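Putative lipoprotein (Bacteroides fragilis, PDB 3QNK) is of unknown function but, as a SusD-like outer-membrane lipoprotein, probably helps capture glycans at the cell surface for import. Local coordinates at residues 222-227 / 361-366; 256-261 / 371-376; 328-333 / 339-344. All blocks are in the same frame, centred on the assembly; numbering follows the deposited sequence. Where two conformers were deposited one is given.

Interaction 1 of 3, residues 222-227 / 361-366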
loop_
_atom_site.group_PDB
_atom_site.type_symbol
_atom_site.label_atom_id
_atom_site.label_comp_id
_atom_site.label_asym_id
_atom_site.label_seq_id
_atom_site.Cartn_x
_atom_site.Cartn_y
_atom_site.Cartn_z
ATOM N N GLU B 222 22.639 15.099 28.296
ATOM C CA GLU B 222 21.262 15.060 28.774
ATOM C C GLU B 222 20.506 16.287 28.252
ATOM O O GLU B 222 19.416 16.136 27.708
ATOM C CB GLU B 222 21.230 14.982 30.304
ATOM N N LYS B 223 21.114 17.492 28.360
ATOM C CA LYS B 223 20.533 18.766 27.896
ATOM C C LYS B 223 20.231 18.732 26.394
ATOM O O LYS B 223 19.143 19.107 25.992
ATOM C CB LYS B 223 21.463 19.947 28.205
ATOM C CG LYS B 223 21.213 20.603 29.546
ATOM C CD LYS B 223 22.309 21.609 29.837
ATOM C CE LYS B 223 22.007 22.431 31.050
ATOM N NZ LYS B 223 22.992 23.536 31.204
ATOM N N TYR B 224 21.183 18.261 25.575
ATOM C CA TYR B 224 21.007 18.157 24.127
ATOM C C TYR B 224 19.895 17.166 23.784
ATOM O O TYR B 224 18.997 17.521 23.018
ATOM C CB TYR B 224 22.315 17.762 23.441
ATOM C CG TYR B 224 22.233 17.785 21.928
ATOM C CD1 TYR B 224 22.499 18.951 21.211
ATOM C CD2 TYR B 224 21.930 16.634 21.208
ATOM C CE1 TYR B 224 22.452 18.969 19.820
ATOM C CE2 TYR B 224 21.854 16.649 19.821
ATOM C CZ TYR B 224 22.128 17.814 19.131
ATOM O OH TYR B 224 22.062 17.823 17.763
ATOM N N ARG B 225 19.927 15.942 24.387
ATOM C CA ARG B 225 18.911 14.887 24.176
ATOM C C ARG B 225 17.509 15.327 24.549
ATOM O O ARG B 225 16.543 14.782 24.020
ATOM C CB ARG B 225 19.234 13.638 24.980
ATOM C CG ARG B 225 20.369 12.842 24.415
ATOM C CD ARG B 225 20.456 11.504 25.054
ATOM N NE ARG B 225 20.554 11.567 26.520
ATOM C CZ ARG B 225 21.658 11.335 27.230
ATOM N NH1 ARG B 225 22.796 11.002 26.622
ATOM N NH2 ARG B 225 21.624 11.399 28.549
ATOM N N SER B 226 17.392 16.307 25.438
ATOM C CA SER B 226 16.096 16.806 25.894
ATOM C C SER B 226 15.277 17.496 24.780
ATOM O O SER B 226 14.116 17.798 25.016
ATOM C CB SER B 226 16.270 17.744 27.082
ATOM O OG SER B 226 16.645 19.026 26.618
ATOM N N ILE B 227 15.858 17.735 23.585
ATOM C CA ILE B 227 15.150 18.348 22.450
ATOM C C ILE B 227 14.030 17.388 22.054
ATOM O O ILE B 227 12.892 17.802 21.812
ATOM C CB ILE B 227 16.147 18.634 21.289
ATOM C CG1 ILE B 227 17.132 19.766 21.657
ATOM C CG2 ILE B 227 15.434 18.938 19.951
ATOM C CD1 ILE B 227 18.373 19.850 20.772
ATOM N N VAL B 361 21.539 3.705 18.129
ATOM C CA VAL B 361 21.181 5.123 18.193
ATOM C C VAL B 361 20.582 5.479 19.618
ATOM O O VAL B 361 19.986 4.616 20.293
ATOM C CB VAL B 361 20.205 5.485 17.042
ATOM C CG1 VAL B 361 18.840 4.813 17.247
ATOM C CG2 VAL B 361 20.023 6.991 16.916
ATOM N N TRP B 362 20.795 6.732 20.067
ATOM C CA TRP B 362 20.139 7.321 21.247
ATOM C C TRP B 362 19.124 8.417 20.705
ATOM O O TRP B 362 18.009 8.071 20.264
ATOM C CB TRP B 362 21.147 7.898 22.269
ATOM C CG TRP B 362 20.546 8.129 23.614
ATOM C CD1 TRP B 362 19.269 8.519 23.888
ATOM C CD2 TRP B 362 21.189 7.934 24.883
ATOM N NE1 TRP B 362 19.071 8.583 25.252
ATOM C CE2 TRP B 362 20.237 8.235 25.889
ATOM C CE3 TRP B 362 22.455 7.446 25.276
ATOM C CZ2 TRP B 362 20.530 8.126 27.261
ATOM C CZ3 TRP B 362 22.750 7.367 26.630
ATOM C CH2 TRP B 362 21.800 7.715 27.607
ATOM N N LYS B 363 19.573 9.707 20.671
ATOM C CA LYS B 363 18.864 10.878 20.165
ATOM C C LYS B 363 17.358 10.895 20.529
ATOM O O LYS B 363 17.007 11.177 21.671
ATOM C CB LYS B 363 19.046 11.009 18.637
ATOM C CG LYS B 363 19.550 12.385 18.234
ATOM C CD LYS B 363 19.114 12.728 16.846
ATOM C CE LYS B 363 19.770 13.983 16.322
ATOM N NZ LYS B 363 21.252 14.003 16.337
ATOM N N TRP B 364 16.486 10.552 19.568
ATOM C CA TRP B 364 15.039 10.563 19.733
ATOM C C TRP B 364 14.512 9.342 20.510
ATOM O O TRP B 364 13.300 9.268 20.701
ATOM C CB TRP B 364 14.322 10.745 18.381
ATOM C CG TRP B 364 14.998 10.063 17.231
ATOM C CD1 TRP B 364 15.874 10.617 16.340
ATOM C CD2 TRP B 364 14.944 8.663 16.924
ATOM N NE1 TRP B 364 16.336 9.648 15.465
ATOM C CE2 TRP B 364 15.782 8.442 15.804
ATOM C CE3 TRP B 364 14.242 7.573 17.476
ATOM C CZ2 TRP B 364 15.916 7.189 15.207
ATOM C CZ3 TRP B 364 14.379 6.332 16.885
ATOM C CH2 TRP B 364 15.209 6.148 15.763
ATOM N N ILE B 365 15.379 8.420 20.984
ATOM C CA ILE B 365 14.920 7.349 21.871
ATOM C C ILE B 365 15.087 7.904 23.300
ATOM O O ILE B 365 16.210 8.208 23.707
ATOM C CB ILE B 365 15.577 5.959 21.682
ATOM C CG1 ILE B 365 15.319 5.429 20.261
ATOM C CG2 ILE B 365 15.001 4.968 22.722
ATOM C CD1 ILE B 365 16.119 4.197 19.878
ATOM N N ASP B 366 13.962 8.094 24.035
ATOM C CA ASP B 366 13.953 8.665 25.381
ATOM C C ASP B 366 14.383 7.629 26.441
ATOM O O ASP B 366 13.588 7.244 27.297
ATOM C CB ASP B 366 12.570 9.251 25.714
ATOM C CG ASP B 366 12.517 10.308 26.815
ATOM O OD1 ASP B 366 13.532 10.457 27.559
ATOM O OD2 ASP B 366 11.460 10.991 26.933
HETATM O O HOH W 1 16.117 11.755 24.035
#
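The backbones come closest at Arg-225 and Lys-363, whose CA atoms lie 5.7 Å apart, beside a type II' turn running from Trp-362 to Ile-365. A water bridges the two segments here, donating to Arg-225 O and, at 2.6 Å, to Lys-363 O. The main side-chain contact is Arg-225 on the indole of Trp-362. The guanidinium lies flat over the six-membered ring, planes at 6°. Arg-225 CZ stands 3.7 Å from the centroid of that Trp-362 ring, a cation-pi contact. Arg-225 CD lies over the five-membered ring, and a bend at chi3 (-55°) carries the guanidinium from there over the six-membered ring. This CD makes a CH-pi contact, 3.3 Å from the five-membered ring centroid of Trp-362. Asp-368 forms a salt bridge with Arg-225 NE, which should help fix the rotation of the stacked group. Lys-363 sends its NZ to the edge of the Tyr-224 ring, 4.2 Å from Tyr-224 OH, but is bonded to Asn-322 OD1. The contact thus joins helix 221-225 to the loop after strand 360-361. Helix 317-322 packs against Tyr-224 and Arg-225, and helix 253-257 against Val-361, Trp-364 and Ile-365.

Interaction 2 of 3, residues 256-261 / 371-376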
loop_
_atom_site.group_PDB
_atom_site.type_symbol
_atom_site.label_atom_id
_atom_site.label_comp_id
_atom_site.label_asym_id
_atom_site.label_seq_id
_atom_site.Cartn_x
_atom_site.Cartn_y
_atom_site.Cartn_z
ATOM N N CYS B 256 11.953 -0.765 17.235
ATOM C CA CYS B 256 12.760 -1.131 16.081
ATOM C C CYS B 256 14.201 -0.699 16.200
ATOM O O CYS B 256 15.040 -1.330 15.576
ATOM C CB CYS B 256 12.153 -0.554 14.812
ATOM S SG CYS B 256 10.704 -1.454 14.227
ATOM N N ASN B 257 14.496 0.399 16.919
ATOM C CA ASN B 257 15.854 0.914 16.991
ATOM C C ASN B 257 16.436 0.839 18.401
ATOM O O ASN B 257 17.551 1.328 18.642
ATOM C CB ASN B 257 15.893 2.327 16.431
ATOM C CG ASN B 257 15.535 2.340 14.954
ATOM O OD1 ASN B 257 16.311 1.928 14.083
ATOM N ND2 ASN B 257 14.313 2.714 14.650
HETATM N N MSE B 258 15.728 0.137 19.298
HETATM C CA MSE B 258 16.147 -0.059 20.671
HETATM C C MSE B 258 17.166 -1.219 20.788
HETATM O O MSE B 258 17.057 -2.202 20.043
HETATM C CB MSE B 258 14.911 -0.346 21.515
HETATM C CG MSE B 258 15.138 -0.238 23.022
HETATM SE SE MSE B 258 13.547 -0.783 24.023
HETATM C CE MSE B 258 12.362 0.459 23.189
ATOM N N VAL B 259 18.116 -1.127 21.767
ATOM C CA VAL B 259 19.112 -2.189 22.037
ATOM C C VAL B 259 18.350 -3.484 22.286
ATOM O O VAL B 259 17.357 -3.473 23.029
ATOM C CB VAL B 259 20.075 -1.852 23.204
ATOM C CG1 VAL B 259 21.203 -2.875 23.299
ATOM C CG2 VAL B 259 20.652 -0.445 23.063
ATOM N N THR B 260 18.770 -4.590 21.641
ATOM C CA THR B 260 18.047 -5.851 21.805
ATOM C C THR B 260 18.362 -6.563 23.125
ATOM O O THR B 260 17.451 -6.797 23.918
ATOM C CB THR B 260 18.268 -6.767 20.618
ATOM O OG1 THR B 260 17.882 -6.040 19.461
ATOM C CG2 THR B 260 17.427 -8.027 20.700
ATOM N N TYR B 261 19.633 -6.865 23.377
ATOM C CA TYR B 261 20.027 -7.660 24.542
ATOM C C TYR B 261 20.409 -6.822 25.731
ATOM O O TYR B 261 21.575 -6.589 26.046
ATOM C CB TYR B 261 21.123 -8.651 24.142
ATOM C CG TYR B 261 20.625 -9.531 23.023
ATOM C CD1 TYR B 261 19.717 -10.558 23.274
ATOM C CD2 TYR B 261 20.949 -9.253 21.698
ATOM C CE1 TYR B 261 19.216 -11.343 22.245
ATOM C CE2 TYR B 261 20.444 -10.026 20.655
ATOM C CZ TYR B 261 19.581 -11.076 20.932
ATOM O OH TYR B 261 19.089 -11.859 19.918
ATOM N N ASN B 371 10.112 4.260 30.442
ATOM C CA ASN B 371 10.137 2.952 31.100
ATOM C C ASN B 371 10.303 1.919 29.995
ATOM O O ASN B 371 10.073 2.244 28.814
ATOM C CB ASN B 371 8.893 2.673 31.970
ATOM C CG ASN B 371 8.874 1.279 32.608
ATOM O OD1 ASN B 371 9.921 0.665 32.904
ATOM N ND2 ASN B 371 7.678 0.721 32.785
ATOM N N TYR B 372 10.780 0.692 30.327
ATOM C CA TYR B 372 10.989 -0.354 29.316
ATOM C C TYR B 372 9.647 -0.806 28.728
ATOM O O TYR B 372 8.714 -1.052 29.497
ATOM C CB TYR B 372 11.750 -1.558 29.890
ATOM C CG TYR B 372 12.146 -2.580 28.837
ATOM C CD1 TYR B 372 13.252 -2.374 28.022
ATOM C CD2 TYR B 372 11.399 -3.739 28.642
ATOM C CE1 TYR B 372 13.605 -3.292 27.043
ATOM C CE2 TYR B 372 11.740 -4.663 27.660
ATOM C CZ TYR B 372 12.849 -4.438 26.866
ATOM O OH TYR B 372 13.177 -5.340 25.883
ATOM N N PRO B 373 9.531 -0.948 27.385
ATOM C CA PRO B 373 8.242 -1.357 26.803
ATOM C C PRO B 373 7.915 -2.847 26.993
ATOM O O PRO B 373 7.853 -3.581 26.006
ATOM C CB PRO B 373 8.406 -1.003 25.318
ATOM C CG PRO B 373 9.841 -1.108 25.070
ATOM C CD PRO B 373 10.533 -0.689 26.331
ATOM N N TYR B 374 7.671 -3.296 28.235
ATOM C CA TYR B 374 7.296 -4.684 28.482
ATOM C C TYR B 374 5.954 -4.977 27.847
ATOM O O TYR B 374 5.088 -4.096 27.791
ATOM C CB TYR B 374 7.159 -4.993 29.991
ATOM C CG TYR B 374 8.312 -4.660 30.915
ATOM C CD1 TYR B 374 9.368 -5.550 31.093
ATOM C CD2 TYR B 374 8.265 -3.540 31.742
ATOM C CE1 TYR B 374 10.389 -5.294 32.019
ATOM C CE2 TYR B 374 9.282 -3.266 32.661
ATOM C CZ TYR B 374 10.336 -4.154 32.812
ATOM O OH TYR B 374 11.324 -3.895 33.748
ATOM N N ALA B 375 5.734 -6.223 27.464
ATOM C CA ALA B 375 4.420 -6.585 26.979
ATOM C C ALA B 375 3.499 -6.847 28.204
ATOM O O ALA B 375 3.708 -7.824 28.935
ATOM C CB ALA B 375 4.516 -7.803 26.073
ATOM N N GLY B 376 2.545 -5.936 28.446
ATOM C CA GLY B 376 1.581 -6.058 29.541
ATOM C C GLY B 376 1.510 -4.907 30.531
ATOM O O GLY B 376 2.508 -4.595 31.190
#
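Tyr-372 O accepts a hydrogen bond from Tyr-374 N, 2.8 Å long, which closes an inverse gamma turn centred on Pro-373. The turn presents the Pro-373 ring and the Tyr-372 ring to the same partner, Met-258, which is modelled as selenomethionine. The backbones themselves stay well apart: the nearest CA atoms, those of Met-258 and Tyr-372, are 10.1 Å from each other. The gap is bridged by side chains alone. Met-258 is extended through chi1 and chi2, with CG anti to the backbone N (chi1 -166°), and this carries SE across to the turn. A bend at chi3 (-56°) then lays the terminal methyl against the proline. Met-258 CE meets Pro-373 CG at 3.5 Å, and Met-258 SE sits 3.8 Å from Pro-373 CD. The same selenium atom touches the tyrosine, with Met-258 SE 3.9 Å from Tyr-372 CE1. This is a Met-aromatic contact of oblique approach, SE lying 48° off the normal of the Tyr-372 ring. Pro-373 CD rests over one face of the Tyr-372 ring, offset toward the rim. At the opposite corner from CE1, Tyr-372 CD2 lies over a face of the Tyr-374 ring. The contact is apolar, and its three residues are buried. The nearby polar atoms Tyr-372 OH and Pro-373 O are bonded to Arg-269 N and Arg-269 NH1. Farther along the loop, Ala-375 packs on Asp-140 of the second subunit. In the fold, the contact joins the segment leaving helix 253-257 to the long loop between strands 360-361 and 384-387. Asn-257 and Val-259 pack on strand 360-361.

Interaction 3 of 3, residues 328-333 / 339-344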
loop_
_atom_site.group_PDB
_atom_site.type_symbol
_atom_site.label_atom_id
_atom_site.label_comp_id
_atom_site.label_asym_id
_atom_site.label_seq_id
_atom_site.Cartn_x
_atom_site.Cartn_y
_atom_site.Cartn_z
ATOM N N SER B 328 27.502 2.042 28.010
ATOM C CA SER B 328 26.482 3.086 28.131
ATOM C C SER B 328 25.392 2.657 29.104
ATOM O O SER B 328 24.917 1.508 29.045
ATOM C CB SER B 328 25.807 3.389 26.787
ATOM O OG SER B 328 26.647 3.919 25.783
ATOM N N GLN B 329 24.967 3.593 29.960
ATOM C CA GLN B 329 23.837 3.422 30.848
ATOM C C GLN B 329 22.619 4.090 30.233
ATOM O O GLN B 329 22.698 5.257 29.806
ATOM C CB GLN B 329 24.135 3.993 32.205
ATOM C CG GLN B 329 24.848 3.011 33.071
ATOM C CD GLN B 329 25.169 3.670 34.366
ATOM O OE1 GLN B 329 26.102 4.468 34.450
ATOM N NE2 GLN B 329 24.366 3.388 35.387
ATOM N N ILE B 330 21.516 3.323 30.130
ATOM C CA ILE B 330 20.233 3.745 29.565
ATOM C C ILE B 330 19.109 3.284 30.498
ATOM O O ILE B 330 19.347 2.438 31.351
ATOM C CB ILE B 330 20.052 3.214 28.114
ATOM C CG1 ILE B 330 20.232 1.683 28.034
ATOM C CG2 ILE B 330 20.997 3.952 27.123
ATOM C CD1 ILE B 330 19.758 1.051 26.774
ATOM N N PHE B 331 17.895 3.851 30.339
ATOM C CA PHE B 331 16.658 3.536 31.077
ATOM C C PHE B 331 16.757 3.867 32.573
ATOM O O PHE B 331 16.251 3.120 33.415
ATOM C CB PHE B 331 16.220 2.079 30.858
ATOM C CG PHE B 331 15.522 1.849 29.542
ATOM C CD1 PHE B 331 14.315 2.486 29.254
ATOM C CD2 PHE B 331 16.044 0.963 28.604
ATOM C CE1 PHE B 331 13.642 2.242 28.046
ATOM C CE2 PHE B 331 15.373 0.720 27.399
ATOM C CZ PHE B 331 14.178 1.365 27.129
ATOM N N PHE B 332 17.333 5.038 32.883
ATOM C CA PHE B 332 17.527 5.545 34.239
ATOM C C PHE B 332 16.239 5.634 35.033
ATOM O O PHE B 332 16.232 5.273 36.216
ATOM C CB PHE B 332 18.137 6.944 34.190
ATOM C CG PHE B 332 19.399 7.070 33.384
ATOM C CD1 PHE B 332 20.621 6.652 33.902
ATOM C CD2 PHE B 332 19.379 7.653 32.122
ATOM C CE1 PHE B 332 21.796 6.785 33.153
ATOM C CE2 PHE B 332 20.557 7.801 31.385
ATOM C CZ PHE B 332 21.757 7.373 31.908
ATOM N N ASN B 333 15.156 6.137 34.389
ATOM C CA ASN B 333 13.856 6.381 35.029
ATOM C C ASN B 333 12.790 5.315 34.654
ATOM O O ASN B 333 11.577 5.596 34.598
ATOM C CB ASN B 333 13.375 7.813 34.734
ATOM C CG ASN B 333 14.258 8.869 35.370
ATOM O OD1 ASN B 333 14.358 8.990 36.601
ATOM N ND2 ASN B 333 14.944 9.650 34.551
ATOM N N VAL B 339 20.314 0.283 33.077
ATOM C CA VAL B 339 20.930 -0.951 32.607
ATOM C C VAL B 339 22.212 -0.533 31.838
ATOM O O VAL B 339 22.224 0.519 31.185
ATOM C CB VAL B 339 19.931 -1.829 31.771
ATOM C CG1 VAL B 339 19.455 -1.135 30.495
ATOM C CG2 VAL B 339 20.494 -3.212 31.468
ATOM N N THR B 340 23.302 -1.313 31.974
ATOM C CA THR B 340 24.545 -1.006 31.269
ATOM C C THR B 340 24.633 -1.914 30.056
ATOM O O THR B 340 24.454 -3.136 30.175
ATOM C CB THR B 340 25.764 -1.107 32.193
ATOM O OG1 THR B 340 25.560 -0.273 33.342
ATOM C CG2 THR B 340 27.043 -0.684 31.496
ATOM N N VAL B 341 24.880 -1.308 28.888
ATOM C CA VAL B 341 24.978 -2.003 27.603
ATOM C C VAL B 341 26.312 -2.724 27.542
ATOM O O VAL B 341 27.341 -2.105 27.798
ATOM C CB VAL B 341 24.773 -1.031 26.419
ATOM C CG1 VAL B 341 25.034 -1.713 25.078
ATOM C CG2 VAL B 341 23.376 -0.416 26.467
ATOM N N ASP B 342 26.277 -4.037 27.245
ATOM C CA ASP B 342 27.442 -4.921 27.170
ATOM C C ASP B 342 27.532 -5.532 25.773
ATOM O O ASP B 342 26.681 -6.337 25.373
ATOM C CB ASP B 342 27.346 -6.022 28.259
ATOM C CG ASP B 342 28.496 -7.017 28.383
ATOM O OD1 ASP B 342 29.356 -7.051 27.478
ATOM O OD2 ASP B 342 28.518 -7.784 29.386
ATOM N N ARG B 343 28.591 -5.160 25.045
ATOM C CA ARG B 343 28.823 -5.649 23.684
ATOM C C ARG B 343 29.650 -6.922 23.666
ATOM O O ARG B 343 29.732 -7.567 22.614
ATOM C CB ARG B 343 29.509 -4.584 22.829
ATOM C CG ARG B 343 28.740 -3.301 22.723
ATOM C CD ARG B 343 27.351 -3.445 22.154
ATOM N NE ARG B 343 26.792 -2.114 21.934
ATOM C CZ ARG B 343 25.587 -1.861 21.452
ATOM N NH1 ARG B 343 24.778 -2.855 21.113
ATOM N NH2 ARG B 343 25.188 -0.609 21.286
ATOM N N TYR B 344 30.271 -7.277 24.826
ATOM C CA TYR B 344 31.093 -8.477 24.964
ATOM C C TYR B 344 30.214 -9.705 25.202
ATOM O O TYR B 344 30.336 -10.681 24.471
ATOM C CB TYR B 344 32.148 -8.326 26.088
ATOM C CG TYR B 344 32.937 -9.595 26.333
ATOM C CD1 TYR B 344 33.555 -10.270 25.285
ATOM C CD2 TYR B 344 33.065 -10.125 27.612
ATOM C CE1 TYR B 344 34.254 -11.451 25.495
ATOM C CE2 TYR B 344 33.760 -11.315 27.835
ATOM C CZ TYR B 344 34.361 -11.971 26.773
ATOM O OH TYR B 344 35.096 -13.120 26.963
#
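A short beta hairpin pairs strand 329-330 with strand 339-340 in antiparallel fashion. Ile-330 and Val-339 form the hydrogen-bonded pair. Ile-330 N reaches Val-339 O at 3.1 Å, and Val-339 N reaches Ile-330 O at 2.9 Å. Both donors approach nearly along the C=O axis. One residue further from the turn, Gln-329 and Thr-340 form the non-hydrogen-bonded pair, with CA atoms 4.5 Å apart. The ladder then continues past the strands, with Val-341 N bonded to Ser-328 O at 2.8 Å and a nearly straight N-H...O angle of 169°. CA-H...O contacts fill the spaces between these bonds: Thr-340 CA faces Ser-328 O, and Gln-329 CA faces Val-339 O.

The two faces differ. On the exposed one, Gln-329 crosses Thr-340 at a slant, its CG 3.4 Å from Thr-340 OG1. On the buried one, Ile-330 and Val-339 leave the sheet next to each other in the same direction and touch through their CG1 atoms at 3.8 Å. In each, CG1 sits between the backbone N and the carbonyl carbon (chi1 54° and 63°), which brings the two branches together. Ile-330 CD1 extends to Val-341 CG2, 3.9 Å away. Val-341 CG1 in turn lies over the guanidinium of Arg-343, which is salt-bridged to Asp-347. Directly after Val-341, Asp-342 OD1 accepts from Tyr-344 N in an Asx turn. The succession of hydrogen-bonded and non-hydrogen-bonded pairs is that of an antiparallel beta hairpin, here with Gln-329 and Thr-340 facing outward and Ile-330 and Val-339 inward.

From the N terminus, residues 222-227 come first and pair with 361-366 in interaction 1. Residues 256-261 follow within that loop but pair with 371-376, so interactions 1 and 2 cross. The hairpin of interaction 3 closes a short local loop of its own, and both longer loops enclose it. All three touch. Trp-362 of interaction 1 packs on Gln-329, Ile-330 and Phe-332 of the hairpin. Phe-331 of the hairpin meets Met-258 and Tyr-372 of interaction 2. Ile-365 packs on Asn-257, linking the crossing pair. Together they tie helices 221-225 and 253-257, the hairpin and the loop after strand 360-361 into one region.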